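Local coordinates for protein virulence factor (Pectobacterium carotovorum, PDB 2W3Y) that is a virulence factor towards Drosophila, carries a palmitoyl group on a cysteine and binds to lipid vesicles, at residues V125-S128 / V129-A133; Q149-G152 / N153-A157. One frame throughout, in Å; residues are numbered along the deposited sequence.

Contact 1 (V125-S128 / V129-A133); sequences VAKS and VIQFA. With PLM (palmitic acid), chain C.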
# COMPACT_ATOMS: atom_id res chain seq x y z
N VAL A 125 7.45 3.35 16.91
CA VAL A 125 6.18 3.13 16.19
C VAL A 125 6.37 2.99 14.67
O VAL A 125 5.78 2.09 14.05
CB VAL A 125 5.13 4.25 16.45
CG1 VAL A 125 3.95 4.14 15.49
CG2 VAL A 125 4.65 4.21 17.88
N ALA A 126 7.18 3.86 14.08
CA ALA A 126 7.44 3.80 12.64
C ALA A 126 8.03 2.45 12.21
O ALA A 126 7.62 1.88 11.20
CB ALA A 126 8.34 4.97 12.18
N LYS A 127 9.00 1.96 12.99
CA LYS A 127 9.56 0.61 12.77
C LYS A 127 8.51 -0.51 12.89
O LYS A 127 8.50 -1.46 12.10
CB LYS A 127 10.72 0.35 13.73
CG LYS A 127 11.55 -0.89 13.38
CD LYS A 127 12.83 -0.92 14.19
CE LYS A 127 13.96 -1.58 13.42
NZ LYS A 127 15.28 -1.35 14.08
N SER A 128 7.65 -0.42 13.90
CA SER A 128 6.55 -1.37 14.06
C SER A 128 5.64 -1.40 12.83
O SER A 128 5.23 -2.48 12.42
CB SER A 128 5.72 -1.10 15.32
OG SER A 128 6.57 -1.05 16.47
N VAL A 129 5.34 -0.23 12.26
CA VAL A 129 4.52 -0.14 11.04
C VAL A 129 5.18 -0.84 9.84
O VAL A 129 4.54 -1.65 9.18
CB VAL A 129 4.11 1.33 10.69
CG1 VAL A 129 3.39 1.40 9.34
CG2 VAL A 129 3.22 1.93 11.79
N ILE A 130 6.44 -0.52 9.56
CA ILE A 130 7.14 -1.14 8.42
C ILE A 130 7.22 -2.66 8.60
O ILE A 130 6.95 -3.42 7.66
CB ILE A 130 8.59 -0.53 8.19
CG1 ILE A 130 8.53 0.97 7.86
CG2 ILE A 130 9.35 -1.28 7.08
CD1 ILE A 130 7.80 1.35 6.54
N GLN A 131 7.58 -3.09 9.80
CA GLN A 131 7.77 -4.52 10.06
C GLN A 131 6.46 -5.30 9.90
O GLN A 131 6.49 -6.41 9.37
CB GLN A 131 8.43 -4.77 11.41
CG GLN A 131 9.86 -4.23 11.43
CD GLN A 131 10.67 -4.67 12.64
OE1 GLN A 131 10.14 -4.88 13.74
NE2 GLN A 131 11.97 -4.80 12.44
N PHE A 132 5.36 -4.71 10.34
CA PHE A 132 4.02 -5.28 10.17
C PHE A 132 3.58 -5.23 8.69
O PHE A 132 3.02 -6.18 8.20
CB PHE A 132 3.00 -4.56 11.07
CG PHE A 132 1.57 -5.05 10.91
CD1 PHE A 132 1.14 -6.21 11.55
CD2 PHE A 132 0.66 -4.34 10.12
CE1 PHE A 132 -0.19 -6.67 11.41
CE2 PHE A 132 -0.67 -4.79 9.96
CZ PHE A 132 -1.09 -5.94 10.61
N ALA A 133 3.87 -4.13 8.00
CA ALA A 133 3.47 -3.93 6.60
C ALA A 133 4.14 -4.92 5.66
O ALA A 133 3.53 -5.34 4.68
CB ALA A 133 3.77 -2.49 6.16
C1 PLM C . 3.83 9.47 14.43
O2 PLM C . 3.79 10.50 15.16
C2 PLM C . 2.64 8.52 14.36
C3 PLM C . 1.90 8.57 13.03
C4 PLM C . 0.69 7.64 12.98
C5 PLM C . 1.06 6.17 12.78
C6 PLM C . 0.01 5.21 13.32
C7 PLM C . 0.18 3.81 12.75
C8 PLM C . -0.34 2.70 13.67
C9 PLM C . -1.62 2.11 13.08
CA PLM C . -1.48 0.67 12.60
CB PLM C . -1.62 0.57 11.08
CC PLM C . -0.90 -0.66 10.56
CD PLM C . -0.14 -0.39 9.27
CE PLM C . -0.66 -1.29 8.17
CF PLM C . 0.33 -1.39 7.01

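Contact 2 (Q149-G152 / N153-A157); sequences QNFG and NGLSA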
# COMPACT_ATOMS: atom_id res chain seq x y z
N GLN A 149 6.18 10.98 11.14
CA GLN A 149 6.08 11.97 12.19
C GLN A 149 5.44 13.26 11.67
O GLN A 149 4.48 13.79 12.28
CB GLN A 149 7.46 12.21 12.83
CG GLN A 149 7.50 13.31 13.86
CD GLN A 149 8.76 13.24 14.70
OE1 GLN A 149 9.89 13.26 14.18
NE2 GLN A 149 8.58 13.17 16.01
N ASN A 150 5.96 13.75 10.54
CA ASN A 150 5.45 14.97 9.92
C ASN A 150 4.03 14.78 9.40
O ASN A 150 3.19 15.66 9.58
CB ASN A 150 6.36 15.45 8.80
CG ASN A 150 7.73 15.90 9.31
OD1 ASN A 150 7.90 16.21 10.49
ND2 ASN A 150 8.70 15.92 8.41
N PHE A 151 3.76 13.63 8.77
CA PHE A 151 2.42 13.33 8.30
C PHE A 151 1.42 13.22 9.47
O PHE A 151 0.26 13.62 9.34
CB PHE A 151 2.38 12.06 7.45
CG PHE A 151 1.06 11.84 6.76
CD1 PHE A 151 0.69 12.63 5.67
CD2 PHE A 151 0.17 10.87 7.23
CE1 PHE A 151 -0.55 12.45 5.05
CE2 PHE A 151 -1.08 10.68 6.59
CZ PHE A 151 -1.43 11.46 5.51
N GLY A 152 1.89 12.68 10.59
CA GLY A 152 1.07 12.54 11.80
C GLY A 152 0.43 13.84 12.28
O GLY A 152 -0.67 13.82 12.85
N ASN A 153 1.10 14.97 12.06
CA ASN A 153 0.53 16.30 12.37
C ASN A 153 -0.79 16.56 11.64
O ASN A 153 -1.78 17.00 12.24
CB ASN A 153 1.53 17.40 12.03
CG ASN A 153 2.70 17.45 12.99
OD1 ASN A 153 3.85 17.56 12.56
ND2 ASN A 153 2.42 17.41 14.29
N GLY A 154 -0.79 16.28 10.33
CA GLY A 154 -1.98 16.45 9.50
C GLY A 154 -3.06 15.45 9.85
O GLY A 154 -4.23 15.79 9.89
N LEU A 155 -2.65 14.21 10.08
CA LEU A 155 -3.56 13.13 10.41
C LEU A 155 -4.31 13.42 11.71
O LEU A 155 -5.54 13.27 11.79
CB LEU A 155 -2.76 11.83 10.53
CG LEU A 155 -3.39 10.45 10.34
CD1 LEU A 155 -4.16 10.31 9.01
CD2 LEU A 155 -2.29 9.40 10.43
N SER A 156 -3.54 13.85 12.71
CA SER A 156 -4.02 14.18 14.05
C SER A 156 -5.06 15.29 14.02
O SER A 156 -6.13 15.18 14.65
CB SER A 156 -2.83 14.59 14.94
OG SER A 156 -3.26 14.92 16.26
N ALA A 157 -4.73 16.35 13.28
CA ALA A 157 -5.65 17.45 13.02
C ALA A 157 -7.00 16.98 12.45
O ALA A 157 -8.06 17.41 12.92
CB ALA A 157 -5.01 18.49 12.09
O HOH W 1 1.29 17.23 8.45

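Contact 1 (V125-S128 / V129-A133)
V129 lays its CG2 methyl back over the preceding turn of helix 125-134, 3.4 Å from V125 O and 4.4 Å from V125 CG1, so the two valines, one turn apart, form a loose apolar step. The same methyl faces the bound palmitic acid and meets its C7 at 3.7 Å. CG2 lies anti to the carbonyl carbon (chi1 174° puts CG1 anti to N), which lets one branch serve both helix and lipid while CG1 comes near CD of the palmitic acid further down the chain. One turn on, A133 CB touches the terminal CF at 3.7 Å, and the F132 ring takes CE at its edge, in plane, 3.9 Å from CD2. V129, F132 and A133 thus form part of the wall of the lipid site. On another side of the helix K127 and Q131 cross obliquely, with Q131 CG packed 3.2 Å from K127 O. Beneath all this run four regular i to i+4 bonds, V129 N to V125 O, I130 N to A126 O, Q131 N to K127 O and F132 N to S128 O. S128 OG bonds back to E124 O, just ahead of the helix. The short helix is wedged between other elements: A126 and I130 pack on helix 142-159, I130 and A133 on strand 40-49, and V125, S128 and F132 on strand 214-228.

Contact 2 (Q149-G152 / N153-A157)
F151 swings its ring from CB toward L155, one turn on, with CG anti to the backbone N (chi1 -171°). CE2, on one side of the ring short of its tip CZ, meets L155 CD1 at 3.9 Å; the methyl comes in obliquely, and the two side chains overlap at this one place. L155 reaches back from its own turn, its CB 3.7 Å from both F151 O and G152 O. The backbone beneath is partly regular: L155 N bonds F151 O at 3.1 Å, and S156 N bonds G152 O at 2.9 Å. Between Q149 and G154 the helix is more open. N153 N makes a weak bond to N150 O at 3.3 Å, and a water donates to N150 O at 2.7 Å. N153 folds its CB over N150 O on this exposed side. G152, with no side chain, lies about 4 Å from the nearest atom of the bound palmitic acid, which Q149 also touches. The F151 side chain also touches Q43 of strand 40-49 and S260, while L155 reaches A41, Y166 and Y168 of the sheet; S156 OG bonds N160 OD1 weakly. The chemistry is thus divided round the helix: the inward side is largely apolar, the F151-L155 contact continued by residues of the sheet, while on the outer side N150 O is shared between the water and N153 N, and the water accepts only weakly from G154 N.

How the contacts relate
Both contacts are single-helix, local ones, on neighbouring helices: contact 1 on helix 125-134 and contact 2 on helix 142-159. Their centres lie about 17 Å apart and they do not touch; A126 and I130 join the two helices by packing on F144, A145 and L148, earlier in the second helix. Palmitic acid approaches both, lying along V129, F132 and A133 of contact 1 and passing close to G152 and Q149 in contact 2. Contact 1, nearer the centre of the chain and without exposed residues among those that touch, pairs four regular i to i+4 bonds with an apolar face on the lipid; contact 2 has an irregular, water-bridged outer side and an apolar face on the sheet. Both helices also pack on strand 40-49.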